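Local coordinates for oxysterol-binding protein homolog 3 (Saccharomyces cerevisiae, PDB 4INQ) that carries sterols and other lipids between membranes in a hydrophobic pocket, in a directional transfer coupled to phosphoinositides, at residues S65-S70 with R117-P122; P42-F47 with I59-T64; R138-K143 with K379-R384. One frame throughout, in Å; residues are numbered along the deposited sequence.

Along the chain the three contacts follow one another in series, with no nesting and no crossing. Contact 2 closes the first loop, bringing the start of helix 44-50 onto the loop 59-64. Contact 1 then begins at the very next residue and closes an excursion of helices and loops, without strands, by pairing strand 66-67 with strand 118-120. Contact 3 spans most of the rest, joining strand 137-145 to the C-terminal helix 381-386. Contacts 1 and 2 touch each other, F120 against V63 for instance, and share the bound phosphoinositide. Contact 3 lies about 22 Å from contact 1, centre to centre, yet K143 reaches P122 through a probable hydrogen bond.

Contact 1: residues S65-S70 with R117-P122; sequences SNEPIS and RKPFNP. With PIF ((2R)-3-{[(S)-hydroxy{[(1R,2R,3R,4R,5S,6R)-2,3,5,6-tetrahydroxy-4-(phosphonooxy)cyclohexyl]oxy}phosphoryl]oxy}propane-1,2-diyl dioctanoate), chain B.
The phenyl ring of F120 carries N66 on one face, with OD1 over the ring centre, 3.5 Å from F120 CG, and CB making a CH-pi contact 3.9 Å from the centroid. The amide plane is tilted 51° from the ring. Two carbonyls, E67 O and I69 O, lie at the ring edge, where the weakly positive C-H groups suit oxygen. F120 N donates to I69 O at 2.7 Å, and K118 N to S65 O. These parallel pairings do not run evenly: N66 pairs with K118 but S70 with F120, a beta bulge that absorbs an inverse gamma turn centred on P68. Proline is apt there, having no N-H to satisfy. E67 lies alongside P119 and has its salt bridge with R114, while S70, at the N-cap of helix 71-76, also has its OG hydrogen-bonded to the hydroxyl of S321.

K118 runs beside N66 on the same side of the strands. Its chain is extended as far as CE and then bends (chi4 62°), which turns NZ both to PIF O12 on the phosphodiester, 2.6 Å away, and to P119 O, 3.1 Å away. N66 OD1 and PIF O12 also share a water, which accepts from N121 N. N121 ND2 adds a weak bond to PIF O13.

Lysine suits this place in the OSBP-related domain because a long, flexible chain brings positive charge to the phosphoinositide from a buried strand. Gripped by a phosphate oxygen and a carbonyl, the ammonium probably remains protonated, offsetting part of the negative charge of the phosphodiester in the bound lipid.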
loop_
_atom_site.group_PDB
_atom_site.type_symbol
_atom_site.label_atom_id
_atom_site.label_comp_id
_atom_site.label_asym_id
_atom_site.label_seq_id
_atom_site.Cartn_x
_atom_site.Cartn_y
_atom_site.Cartn_z
ATOM N N SER A 65 -4.317 -6.398 17.047
ATOM C CA SER A 65 -5.168 -6.343 15.871
ATOM C C SER A 65 -4.316 -5.951 14.671
ATOM O O SER A 65 -4.808 -5.882 13.546
ATOM C CB SER A 65 -6.265 -5.297 16.053
ATOM O OG SER A 65 -7.110 -5.632 17.135
ATOM N N ASN A 66 -3.034 -5.708 14.924
ATOM C CA ASN A 66 -2.104 -5.274 13.885
ATOM C C ASN A 66 -1.158 -6.355 13.369
ATOM O O ASN A 66 -0.994 -7.417 13.978
ATOM C CB ASN A 66 -1.235 -4.119 14.414
ATOM C CG ASN A 66 -2.019 -2.831 14.673
ATOM O OD1 ASN A 66 -1.552 -1.955 15.400
ATOM N ND2 ASN A 66 -3.188 -2.703 14.070
ATOM N N GLU A 67 -0.541 -6.052 12.228
ATOM C CA GLU A 67 0.476 -6.895 11.605
ATOM C C GLU A 67 1.710 -5.990 11.741
ATOM O O GLU A 67 1.572 -4.767 11.787
ATOM C CB GLU A 67 0.147 -7.176 10.136
ATOM C CG GLU A 67 -0.422 -6.001 9.366
ATOM C CD GLU A 67 -0.707 -6.354 7.922
ATOM O OE1 GLU A 67 -1.253 -7.447 7.677
ATOM O OE2 GLU A 67 -0.395 -5.543 7.027
ATOM N N PRO A 68 2.921 -6.572 11.807
ATOM C CA PRO A 68 4.147 -5.785 11.960
ATOM C C PRO A 68 4.641 -4.790 10.900
ATOM O O PRO A 68 5.818 -4.807 10.554
ATOM C CB PRO A 68 5.199 -6.850 12.293
ATOM C CG PRO A 68 4.730 -8.024 11.520
ATOM C CD PRO A 68 3.228 -8.015 11.774
ATOM N N ILE A 69 3.753 -3.928 10.406
ATOM C CA ILE A 69 4.119 -2.872 9.448
ATOM C C ILE A 69 3.078 -1.760 9.548
ATOM O O ILE A 69 1.951 -2.000 9.991
ATOM C CB ILE A 69 4.154 -3.329 7.960
ATOM C CG1 ILE A 69 2.737 -3.667 7.476
ATOM C CG2 ILE A 69 5.106 -4.511 7.775
ATOM C CD1 ILE A 69 2.622 -3.770 5.935
ATOM N N SER A 70 3.446 -0.546 9.139
ATOM C CA SER A 70 2.516 0.578 9.179
ATOM C C SER A 70 1.741 0.640 7.867
ATOM O O SER A 70 2.043 -0.103 6.930
ATOM C CB SER A 70 3.273 1.894 9.369
ATOM O OG SER A 70 3.900 2.295 8.157
ATOM N N ARG A 117 -5.591 -9.154 10.079
ATOM C CA ARG A 117 -5.016 -8.061 10.844
ATOM C C ARG A 117 -4.775 -6.824 9.977
ATOM O O ARG A 117 -4.812 -6.893 8.744
ATOM C CB ARG A 117 -3.705 -8.522 11.484
ATOM C CG ARG A 117 -3.828 -9.729 12.429
ATOM C CD ARG A 117 -2.458 -10.059 13.006
ATOM N NE ARG A 117 -2.418 -11.139 13.993
ATOM C CZ ARG A 117 -2.442 -12.441 13.714
ATOM N NH1 ARG A 117 -2.515 -12.873 12.458
ATOM N NH2 ARG A 117 -2.360 -13.322 14.700
ATOM N N LYS A 118 -4.526 -5.691 10.622
ATOM C CA LYS A 118 -4.300 -4.443 9.893
ATOM C C LYS A 118 -2.934 -3.835 10.214
ATOM O O LYS A 118 -2.298 -4.200 11.207
ATOM C CB LYS A 118 -5.388 -3.428 10.245
ATOM C CG LYS A 118 -5.257 -2.868 11.646
ATOM C CD LYS A 118 -6.349 -1.862 11.943
ATOM C CE LYS A 118 -6.069 -1.133 13.246
ATOM N NZ LYS A 118 -4.794 -0.365 13.143
ATOM N N PRO A 119 -2.466 -2.889 9.379
ATOM C CA PRO A 119 -1.168 -2.263 9.626
ATOM C C PRO A 119 -1.279 -1.320 10.812
ATOM O O PRO A 119 -2.387 -0.973 11.226
ATOM C CB PRO A 119 -0.901 -1.487 8.335
ATOM C CG PRO A 119 -1.806 -2.115 7.323
ATOM C CD PRO A 119 -3.036 -2.418 8.108
ATOM N N PHE A 120 -0.145 -0.912 11.375
ATOM C CA PHE A 120 -0.197 0.046 12.470
ATOM C C PHE A 120 -0.587 1.367 11.821
ATOM O O PHE A 120 -0.256 1.618 10.660
ATOM C CB PHE A 120 1.169 0.228 13.138
ATOM C CG PHE A 120 1.524 -0.851 14.123
ATOM C CD1 PHE A 120 1.768 -2.152 13.696
ATOM C CD2 PHE A 120 1.636 -0.556 15.474
ATOM C CE1 PHE A 120 2.125 -3.150 14.609
ATOM C CE2 PHE A 120 1.992 -1.546 16.393
ATOM C CZ PHE A 120 2.236 -2.844 15.958
ATOM N N ASN A 121 -1.305 2.202 12.556
ATOM C CA ASN A 121 -1.684 3.497 12.031
ATOM C C ASN A 121 -0.465 4.385 12.223
ATOM O O ASN A 121 0.068 4.477 13.325
ATOM C CB ASN A 121 -2.875 4.061 12.808
ATOM C CG ASN A 121 -4.043 4.420 11.900
ATOM O OD1 ASN A 121 -3.902 5.225 10.970
ATOM N ND2 ASN A 121 -5.204 3.825 12.166
ATOM N N PRO A 122 0.019 5.018 11.144
ATOM C CA PRO A 122 1.191 5.891 11.256
ATOM C C PRO A 122 0.852 7.151 12.029
ATOM O O PRO A 122 -0.299 7.588 12.033
ATOM C CB PRO A 122 1.527 6.220 9.798
ATOM C CG PRO A 122 1.001 5.036 9.046
ATOM C CD PRO A 122 -0.319 4.777 9.730
HETATM C C1 PIF B . -5.213 4.810 16.606
HETATM O O1 PIF B . -5.154 3.748 15.652
HETATM P P1 PIF B . -5.964 2.352 15.756
HETATM C C2 PIF B . -6.672 5.373 16.738
HETATM O O2 PIF B . -7.111 5.877 15.458
HETATM C C3 PIF B . -6.668 6.527 17.800
HETATM O O3 PIF B . -7.982 7.074 17.954
HETATM C C4 PIF B . -5.689 7.655 17.384
HETATM O O4 PIF B . -5.652 8.678 18.376
HETATM P P4 PIF B . -6.598 9.965 18.441
HETATM C C5 PIF B . -4.276 7.095 17.212
HETATM O O5 PIF B . -3.401 8.140 16.820
HETATM C C6 PIF B . -4.249 5.960 16.169
HETATM O O6 PIF B . -2.918 5.492 16.042
HETATM C C7 PIF B . -8.429 2.091 14.578
HETATM C C8 PIF B . -9.072 2.165 13.149
HETATM C C9 PIF B . -8.267 1.416 12.072
HETATM C C10 PIF B . -8.100 1.706 9.713
HETATM C C11 PIF B . -7.820 0.486 8.804
HETATM O O11 PIF B . -6.501 2.036 17.092
HETATM C C12 PIF B . -6.882 0.829 7.644
HETATM O O12 PIF B . -4.930 1.226 15.251
HETATM C C13 PIF B . -6.718 -0.358 6.685
HETATM O O13 PIF B . -7.030 2.356 14.528
HETATM C C14 PIF B . -5.920 0.040 5.433
HETATM O O14 PIF B . -10.476 1.677 13.287
HETATM C C15 PIF B . -6.163 -0.936 4.274
HETATM O O15 PIF B . -8.939 1.557 10.804
HETATM C C16 PIF B . -6.090 -0.249 2.899
HETATM O O16 PIF B . -7.582 2.803 9.457
HETATM C C17 PIF B . -7.345 -0.520 2.043
HETATM O O17 PIF B . -11.544 3.289 12.075
HETATM C C18 PIF B . -11.508 2.128 12.474
HETATM C C19 PIF B . -12.624 1.186 12.043
HETATM C C20 PIF B . -12.350 0.616 10.652
HETATM C C21 PIF B . -12.144 -0.908 10.698
HETATM C C22 PIF B . -11.601 -1.426 9.518
HETATM C C23 PIF B . -10.532 -2.337 9.453
HETATM C C24 PIF B . -9.941 -2.824 8.272
HETATM C C25 PIF B . -9.026 -3.839 8.589
HETATM O O41 PIF B . -5.694 11.223 18.807
HETATM O O42 PIF B . -7.693 9.709 19.430
HETATM O O43 PIF B . -7.141 10.255 16.931
HETATM O O HOH W 1 -2.106 1.106 15.312
HETATM O O HOH W 2 -3.539 -6.435 6.377
#

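Contact 2: residues P42-F47 with I59-T64; sequences PSLLSF and IAMPVT. With PIF ((2R)-3-{[(S)-hydroxy{[(1R,2R,3R,4R,5S,6R)-2,3,5,6-tetrahydroxy-4-(phosphonooxy)cyclohexyl]oxy}phosphoryl]oxy}propane-1,2-diyl dioctanoate), chain B.
M61 lays its methyl group over one face of the F47 ring, CE standing 3.3 Å from F47 CD2. The sulfur follows from the same side but farther out, SD being 5.1 Å from the ring centroid in a Met-aromatic contact. P62 meets the far end of the ring, its CD 3.4 Å from F47 CZ, and L44 CD2 comes to 4.4 Å from M61 CE. Nearer the N terminus, P42 CD rests 3.1 Å from T64 O. No hydrogen bond joins the segments; the flat phenyl offers a face onto which the unbranched methionine can bend.

The bend at the end of the methionine chain (chi3 73°) carries CE onto the ring, leaving SD beside the lipid, 4.0 Å from PIF C7. M61 N also gives a weak hydrogen bond to PIF O11. At the start of helix 44-50, S43 OG accepts a weak capping bond from S46 N. Cutting F47 back to an alanine would probably open a gap beside P62 and leave the M61 methyl, with L44 more distant, freer to turn.

I59, A60 and M61 belong to the phosphoinositide 4-phosphate site of the OSBP-related domain, so the contact backs the lipid-lining loop. L44 reaches L208 and R213 on one flank; on the other, V63 packs on F120 of strand 118-120 and on K342 of helix 335-354, whose E339 takes a hydrogen bond from V63 N.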
loop_
_atom_site.group_PDB
_atom_site.type_symbol
_atom_site.label_atom_id
_atom_site.label_comp_id
_atom_site.label_asym_id
_atom_site.label_seq_id
_atom_site.Cartn_x
_atom_site.Cartn_y
_atom_site.Cartn_z
ATOM N N PRO A 42 -7.548 -11.105 16.913
ATOM C CA PRO A 42 -8.804 -10.767 17.582
ATOM C C PRO A 42 -9.909 -10.546 16.554
ATOM O O PRO A 42 -9.634 -10.327 15.375
ATOM C CB PRO A 42 -8.455 -9.494 18.351
ATOM C CG PRO A 42 -7.401 -8.865 17.498
ATOM C CD PRO A 42 -6.541 -10.052 17.131
ATOM N N SER A 43 -11.157 -10.616 16.999
ATOM C CA SER A 43 -12.288 -10.427 16.106
ATOM C C SER A 43 -12.541 -8.963 15.786
ATOM O O SER A 43 -12.506 -8.102 16.666
ATOM C CB SER A 43 -13.553 -11.022 16.709
ATOM O OG SER A 43 -14.673 -10.721 15.892
ATOM N N LEU A 44 -12.815 -8.696 14.517
ATOM C CA LEU A 44 -13.092 -7.345 14.058
ATOM C C LEU A 44 -14.561 -6.996 14.326
ATOM O O LEU A 44 -14.870 -5.919 14.833
ATOM C CB LEU A 44 -12.760 -7.240 12.562
ATOM C CG LEU A 44 -13.056 -5.956 11.781
ATOM C CD1 LEU A 44 -14.525 -5.924 11.402
ATOM C CD2 LEU A 44 -12.663 -4.734 12.606
ATOM N N LEU A 45 -15.462 -7.914 13.996
ATOM C CA LEU A 45 -16.889 -7.694 14.214
ATOM C C LEU A 45 -17.179 -7.414 15.688
ATOM O O LEU A 45 -18.211 -6.833 16.027
ATOM C CB LEU A 45 -17.691 -8.910 13.744
ATOM C CG LEU A 45 -19.207 -8.912 13.983
ATOM C CD1 LEU A 45 -19.857 -7.700 13.332
ATOM C CD2 LEU A 45 -19.799 -10.199 13.418
ATOM N N SER A 46 -16.269 -7.830 16.561
ATOM C CA SER A 46 -16.435 -7.596 17.987
ATOM C C SER A 46 -16.434 -6.093 18.217
ATOM O O SER A 46 -17.346 -5.539 18.834
ATOM C CB SER A 46 -15.285 -8.228 18.767
ATOM O OG SER A 46 -15.346 -7.858 20.131
ATOM N N PHE A 47 -15.397 -5.440 17.704
ATOM C CA PHE A 47 -15.240 -4.000 17.834
ATOM C C PHE A 47 -16.378 -3.252 17.150
ATOM O O PHE A 47 -16.902 -2.282 17.692
ATOM C CB PHE A 47 -13.896 -3.574 17.243
ATOM C CG PHE A 47 -12.711 -4.202 17.925
ATOM C CD1 PHE A 47 -12.350 -3.821 19.213
ATOM C CD2 PHE A 47 -11.967 -5.191 17.288
ATOM C CE1 PHE A 47 -11.262 -4.416 19.859
ATOM C CE2 PHE A 47 -10.878 -5.792 17.926
ATOM C CZ PHE A 47 -10.527 -5.402 19.213
ATOM N N ILE A 59 -11.307 5.640 17.251
ATOM C CA ILE A 59 -11.476 4.690 18.347
ATOM C C ILE A 59 -10.308 3.712 18.296
ATOM O O ILE A 59 -10.129 2.997 17.307
ATOM C CB ILE A 59 -12.794 3.892 18.214
ATOM C CG1 ILE A 59 -13.981 4.849 18.090
ATOM C CG2 ILE A 59 -12.975 2.990 19.421
ATOM C CD1 ILE A 59 -14.124 5.818 19.251
ATOM N N ALA A 60 -9.515 3.683 19.364
ATOM C CA ALA A 60 -8.345 2.809 19.440
ATOM C C ALA A 60 -8.675 1.323 19.418
ATOM O O ALA A 60 -9.792 0.919 19.744
ATOM C CB ALA A 60 -7.537 3.133 20.689
ATOM N N MET A 61 -7.684 0.523 19.023
ATOM C CA MET A 61 -7.794 -0.933 18.954
ATOM C C MET A 61 -6.518 -1.514 19.550
ATOM O O MET A 61 -5.470 -0.882 19.509
ATOM C CB MET A 61 -7.931 -1.401 17.499
ATOM C CG MET A 61 -9.232 -1.011 16.817
ATOM S SD MET A 61 -9.391 -1.733 15.163
ATOM C CE MET A 61 -9.698 -3.436 15.575
ATOM N N PRO A 62 -6.584 -2.732 20.104
ATOM C CA PRO A 62 -5.371 -3.310 20.685
ATOM C C PRO A 62 -4.285 -3.608 19.642
ATOM O O PRO A 62 -4.578 -3.915 18.487
ATOM C CB PRO A 62 -5.894 -4.572 21.371
ATOM C CG PRO A 62 -6.986 -5.002 20.455
ATOM C CD PRO A 62 -7.705 -3.687 20.180
ATOM N N VAL A 63 -3.028 -3.519 20.061
ATOM C CA VAL A 63 -1.907 -3.785 19.166
ATOM C C VAL A 63 -2.037 -5.147 18.467
ATOM O O VAL A 63 -1.627 -5.300 17.313
ATOM C CB VAL A 63 -0.568 -3.743 19.944
ATOM C CG1 VAL A 63 -0.453 -4.956 20.842
ATOM C CG2 VAL A 63 0.607 -3.670 18.975
ATOM N N THR A 64 -2.623 -6.124 19.160
ATOM C CA THR A 64 -2.787 -7.467 18.608
ATOM C C THR A 64 -3.684 -7.517 17.372
ATOM O O THR A 64 -3.810 -8.554 16.721
ATOM C CB THR A 64 -3.319 -8.457 19.687
ATOM O OG1 THR A 64 -4.439 -7.879 20.375
ATOM C CG2 THR A 64 -2.224 -8.777 20.692
HETATM C C1 PIF B . -5.213 4.810 16.606
HETATM O O1 PIF B . -5.154 3.748 15.652
HETATM P P1 PIF B . -5.964 2.352 15.756
HETATM C C2 PIF B . -6.672 5.373 16.738
HETATM O O2 PIF B . -7.111 5.877 15.458
HETATM C C3 PIF B . -6.668 6.527 17.800
HETATM O O3 PIF B . -7.982 7.074 17.954
HETATM C C4 PIF B . -5.689 7.655 17.384
HETATM O O4 PIF B . -5.652 8.678 18.376
HETATM P P4 PIF B . -6.598 9.965 18.441
HETATM C C5 PIF B . -4.276 7.095 17.212
HETATM O O5 PIF B . -3.401 8.140 16.820
HETATM C C6 PIF B . -4.249 5.960 16.169
HETATM O O6 PIF B . -2.918 5.492 16.042
HETATM C C7 PIF B . -8.429 2.091 14.578
HETATM C C8 PIF B . -9.072 2.165 13.149
HETATM C C9 PIF B . -8.267 1.416 12.072
HETATM C C10 PIF B . -8.100 1.706 9.713
HETATM C C11 PIF B . -7.820 0.486 8.804
HETATM O O11 PIF B . -6.501 2.036 17.092
HETATM C C12 PIF B . -6.882 0.829 7.644
HETATM O O12 PIF B . -4.930 1.226 15.251
HETATM C C13 PIF B . -6.718 -0.358 6.685
HETATM O O13 PIF B . -7.030 2.356 14.528
HETATM C C14 PIF B . -5.920 0.040 5.433
HETATM O O14 PIF B . -10.476 1.677 13.287
HETATM C C15 PIF B . -6.163 -0.936 4.274
HETATM O O15 PIF B . -8.939 1.557 10.804
HETATM C C16 PIF B . -6.090 -0.249 2.899
HETATM O O16 PIF B . -7.582 2.803 9.457
HETATM C C17 PIF B . -7.345 -0.520 2.043
HETATM O O17 PIF B . -11.544 3.289 12.075
HETATM C C18 PIF B . -11.508 2.128 12.474
HETATM C C19 PIF B . -12.624 1.186 12.043
HETATM C C20 PIF B . -12.350 0.616 10.652
HETATM C C21 PIF B . -12.144 -0.908 10.698
HETATM C C22 PIF B . -11.601 -1.426 9.518
HETATM C C23 PIF B . -10.532 -2.337 9.453
HETATM C C24 PIF B . -9.941 -2.824 8.272
HETATM C C25 PIF B . -9.026 -3.839 8.589
HETATM O O41 PIF B . -5.694 11.223 18.807
HETATM O O42 PIF B . -7.693 9.709 19.430
HETATM O O43 PIF B . -7.141 10.255 16.931
#

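Contact 3: residues R138-K143 with K379-R384; sequences RLISEK and KSYWER
Cation-pi stacking joins R138 to W382: the guanidinium lies flat over the indole, the planes only 9° apart, with R138 CZ 3.4 Å from W382 CG. The arginine chain stays extended to NE, so its CD also covers the six-membered ring, 3.8 Å from that centroid. Y381 CD2 sits over the opposite indole face, sandwiching the tryptophan, while the backbone of L139 meets the indole edge.

CH-pi and apolar contacts come from I140. With CG1 anti to N (chi1 -165°), this branch sits over one face of Y381, 3.3 Å from Y381 CG. I140 CB packs 3.7 Å from W382 CZ2, so the branched residue serves both aromatics.

Polar bonds hold the helix start. S380 OG caps it, accepting weakly from E383 N, and R384 NE donates to K379 O at 2.9 Å. Y381 OH reaches E129, and W382 N reaches Y374 OH.

The contact thus fastens the C-terminal helix onto strand 137-145 by aromatic surfaces rather than by hydrogen bonds across it. R138 NH2 also forms a salt bridge with E156, so carboxylate and indole together probably stabilise its positive charge and hold the guanidinium flat.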
loop_
_atom_site.group_PDB
_atom_site.type_symbol
_atom_site.label_atom_id
_atom_site.label_comp_id
_atom_site.label_asym_id
_atom_site.label_seq_id
_atom_site.Cartn_x
_atom_site.Cartn_y
_atom_site.Cartn_z
ATOM N N ARG A 138 12.968 4.107 -6.132
ATOM C CA ARG A 138 13.040 4.590 -4.761
ATOM C C ARG A 138 11.716 5.272 -4.469
ATOM O O ARG A 138 11.132 5.925 -5.334
ATOM C CB ARG A 138 14.185 5.592 -4.594
ATOM C CG ARG A 138 13.938 6.930 -5.252
ATOM C CD ARG A 138 15.153 7.809 -5.113
ATOM N NE ARG A 138 14.921 9.165 -5.600
ATOM C CZ ARG A 138 15.857 10.109 -5.615
ATOM N NH1 ARG A 138 17.075 9.831 -5.171
ATOM N NH2 ARG A 138 15.577 11.323 -6.068
ATOM N N LEU A 139 11.245 5.115 -3.243
ATOM C CA LEU A 139 9.977 5.691 -2.837
ATOM C C LEU A 139 10.113 6.395 -1.494
ATOM O O LEU A 139 10.887 5.969 -0.635
ATOM C CB LEU A 139 8.937 4.573 -2.748
ATOM C CG LEU A 139 7.583 4.739 -2.065
ATOM C CD1 LEU A 139 6.780 3.466 -2.306
ATOM C CD2 LEU A 139 7.750 4.982 -0.577
ATOM N N ILE A 140 9.362 7.479 -1.332
ATOM C CA ILE A 140 9.348 8.244 -0.102
ATOM C C ILE A 140 7.866 8.447 0.203
ATOM O O ILE A 140 7.072 8.690 -0.706
ATOM C CB ILE A 140 10.063 9.616 -0.288
ATOM C CG1 ILE A 140 10.359 10.247 1.075
ATOM C CG2 ILE A 140 9.215 10.554 -1.145
ATOM C CD1 ILE A 140 9.152 10.632 1.881
ATOM N N SER A 141 7.485 8.313 1.468
ATOM C CA SER A 141 6.092 8.484 1.846
ATOM C C SER A 141 5.999 9.155 3.213
ATOM O O SER A 141 6.926 9.070 4.018
ATOM C CB SER A 141 5.380 7.128 1.862
ATOM O OG SER A 141 5.882 6.281 2.883
ATOM N N GLU A 142 4.876 9.815 3.477
ATOM C CA GLU A 142 4.699 10.521 4.743
ATOM C C GLU A 142 3.222 10.717 5.058
ATOM O O GLU A 142 2.410 10.892 4.149
ATOM C CB GLU A 142 5.415 11.888 4.656
ATOM C CG GLU A 142 5.211 12.844 5.843
ATOM C CD GLU A 142 6.116 14.087 5.768
ATOM O OE1 GLU A 142 6.344 14.606 4.652
ATOM O OE2 GLU A 142 6.590 14.560 6.831
ATOM N N LYS A 143 2.868 10.657 6.340
ATOM C CA LYS A 143 1.482 10.891 6.741
ATOM C C LYS A 143 1.341 12.418 6.800
ATOM O O LYS A 143 1.917 13.068 7.667
ATOM C CB LYS A 143 1.186 10.295 8.121
ATOM C CG LYS A 143 -0.271 10.465 8.534
ATOM C CD LYS A 143 -0.632 9.665 9.781
ATOM C CE LYS A 143 -2.142 9.697 10.022
ATOM N NZ LYS A 143 -2.538 9.038 11.301
ATOM N N LYS A 379 15.989 21.187 0.319
ATOM C CA LYS A 379 15.340 20.679 1.518
ATOM C C LYS A 379 14.369 19.532 1.235
ATOM O O LYS A 379 13.501 19.222 2.054
ATOM C CB LYS A 379 14.615 21.820 2.239
ATOM C CG LYS A 379 15.551 22.764 2.984
ATOM C CD LYS A 379 16.366 22.009 4.031
ATOM C CE LYS A 379 17.307 22.941 4.780
ATOM N NZ LYS A 379 18.044 22.232 5.862
ATOM N N SER A 380 14.515 18.907 0.072
ATOM C CA SER A 380 13.662 17.784 -0.292
ATOM C C SER A 380 14.180 16.551 0.445
ATOM O O SER A 380 15.304 16.545 0.953
ATOM C CB SER A 380 13.720 17.549 -1.801
ATOM O OG SER A 380 15.013 17.115 -2.179
ATOM N N TYR A 381 13.380 15.498 0.495
ATOM C CA TYR A 381 13.801 14.297 1.203
ATOM C C TYR A 381 15.150 13.738 0.744
ATOM O O TYR A 381 16.101 13.634 1.526
ATOM C CB TYR A 381 12.756 13.194 1.061
ATOM C CG TYR A 381 13.072 11.997 1.923
ATOM C CD1 TYR A 381 12.798 12.015 3.289
ATOM C CD2 TYR A 381 13.686 10.868 1.385
ATOM C CE1 TYR A 381 13.125 10.939 4.101
ATOM C CE2 TYR A 381 14.021 9.788 2.188
ATOM C CZ TYR A 381 13.737 9.831 3.548
ATOM O OH TYR A 381 14.068 8.772 4.360
ATOM N N TRP A 382 15.217 13.367 -0.528
ATOM C CA TRP A 382 16.423 12.779 -1.093
ATOM C C TRP A 382 17.670 13.653 -1.004
ATOM O O TRP A 382 18.782 13.134 -0.883
ATOM C CB TRP A 382 16.139 12.351 -2.535
ATOM C CG TRP A 382 14.973 11.399 -2.586
ATOM C CD1 TRP A 382 13.747 11.630 -3.136
ATOM C CD2 TRP A 382 14.904 10.101 -1.986
ATOM N NE1 TRP A 382 12.914 10.558 -2.913
ATOM C CE2 TRP A 382 13.599 9.604 -2.211
ATOM C CE3 TRP A 382 15.816 9.309 -1.277
ATOM C CZ2 TRP A 382 13.184 8.346 -1.752
ATOM C CZ3 TRP A 382 15.399 8.051 -0.818
ATOM C CH2 TRP A 382 14.099 7.589 -1.060
ATOM N N GLU A 383 17.496 14.969 -1.050
ATOM C CA GLU A 383 18.637 15.870 -0.936
ATOM C C GLU A 383 19.153 15.848 0.504
ATOM O O GLU A 383 20.354 15.740 0.744
ATOM C CB GLU A 383 18.239 17.296 -1.319
ATOM C CG GLU A 383 17.899 17.493 -2.796
ATOM C CD GLU A 383 19.016 17.054 -3.730
ATOM O OE1 GLU A 383 20.182 17.436 -3.490
ATOM O OE2 GLU A 383 18.719 16.328 -4.708
ATOM N N ARG A 384 18.235 15.959 1.461
ATOM C CA ARG A 384 18.597 15.936 2.876
ATOM C C ARG A 384 19.328 14.629 3.183
ATOM O O ARG A 384 20.333 14.616 3.897
ATOM C CB ARG A 384 17.341 16.013 3.753
ATOM C CG ARG A 384 16.650 17.370 3.838
ATOM C CD ARG A 384 15.194 17.163 4.233
ATOM N NE ARG A 384 14.480 18.372 4.635
ATOM C CZ ARG A 384 14.606 18.967 5.820
ATOM N NH1 ARG A 384 13.900 20.056 6.085
ATOM N NH2 ARG A 384 15.441 18.488 6.739
#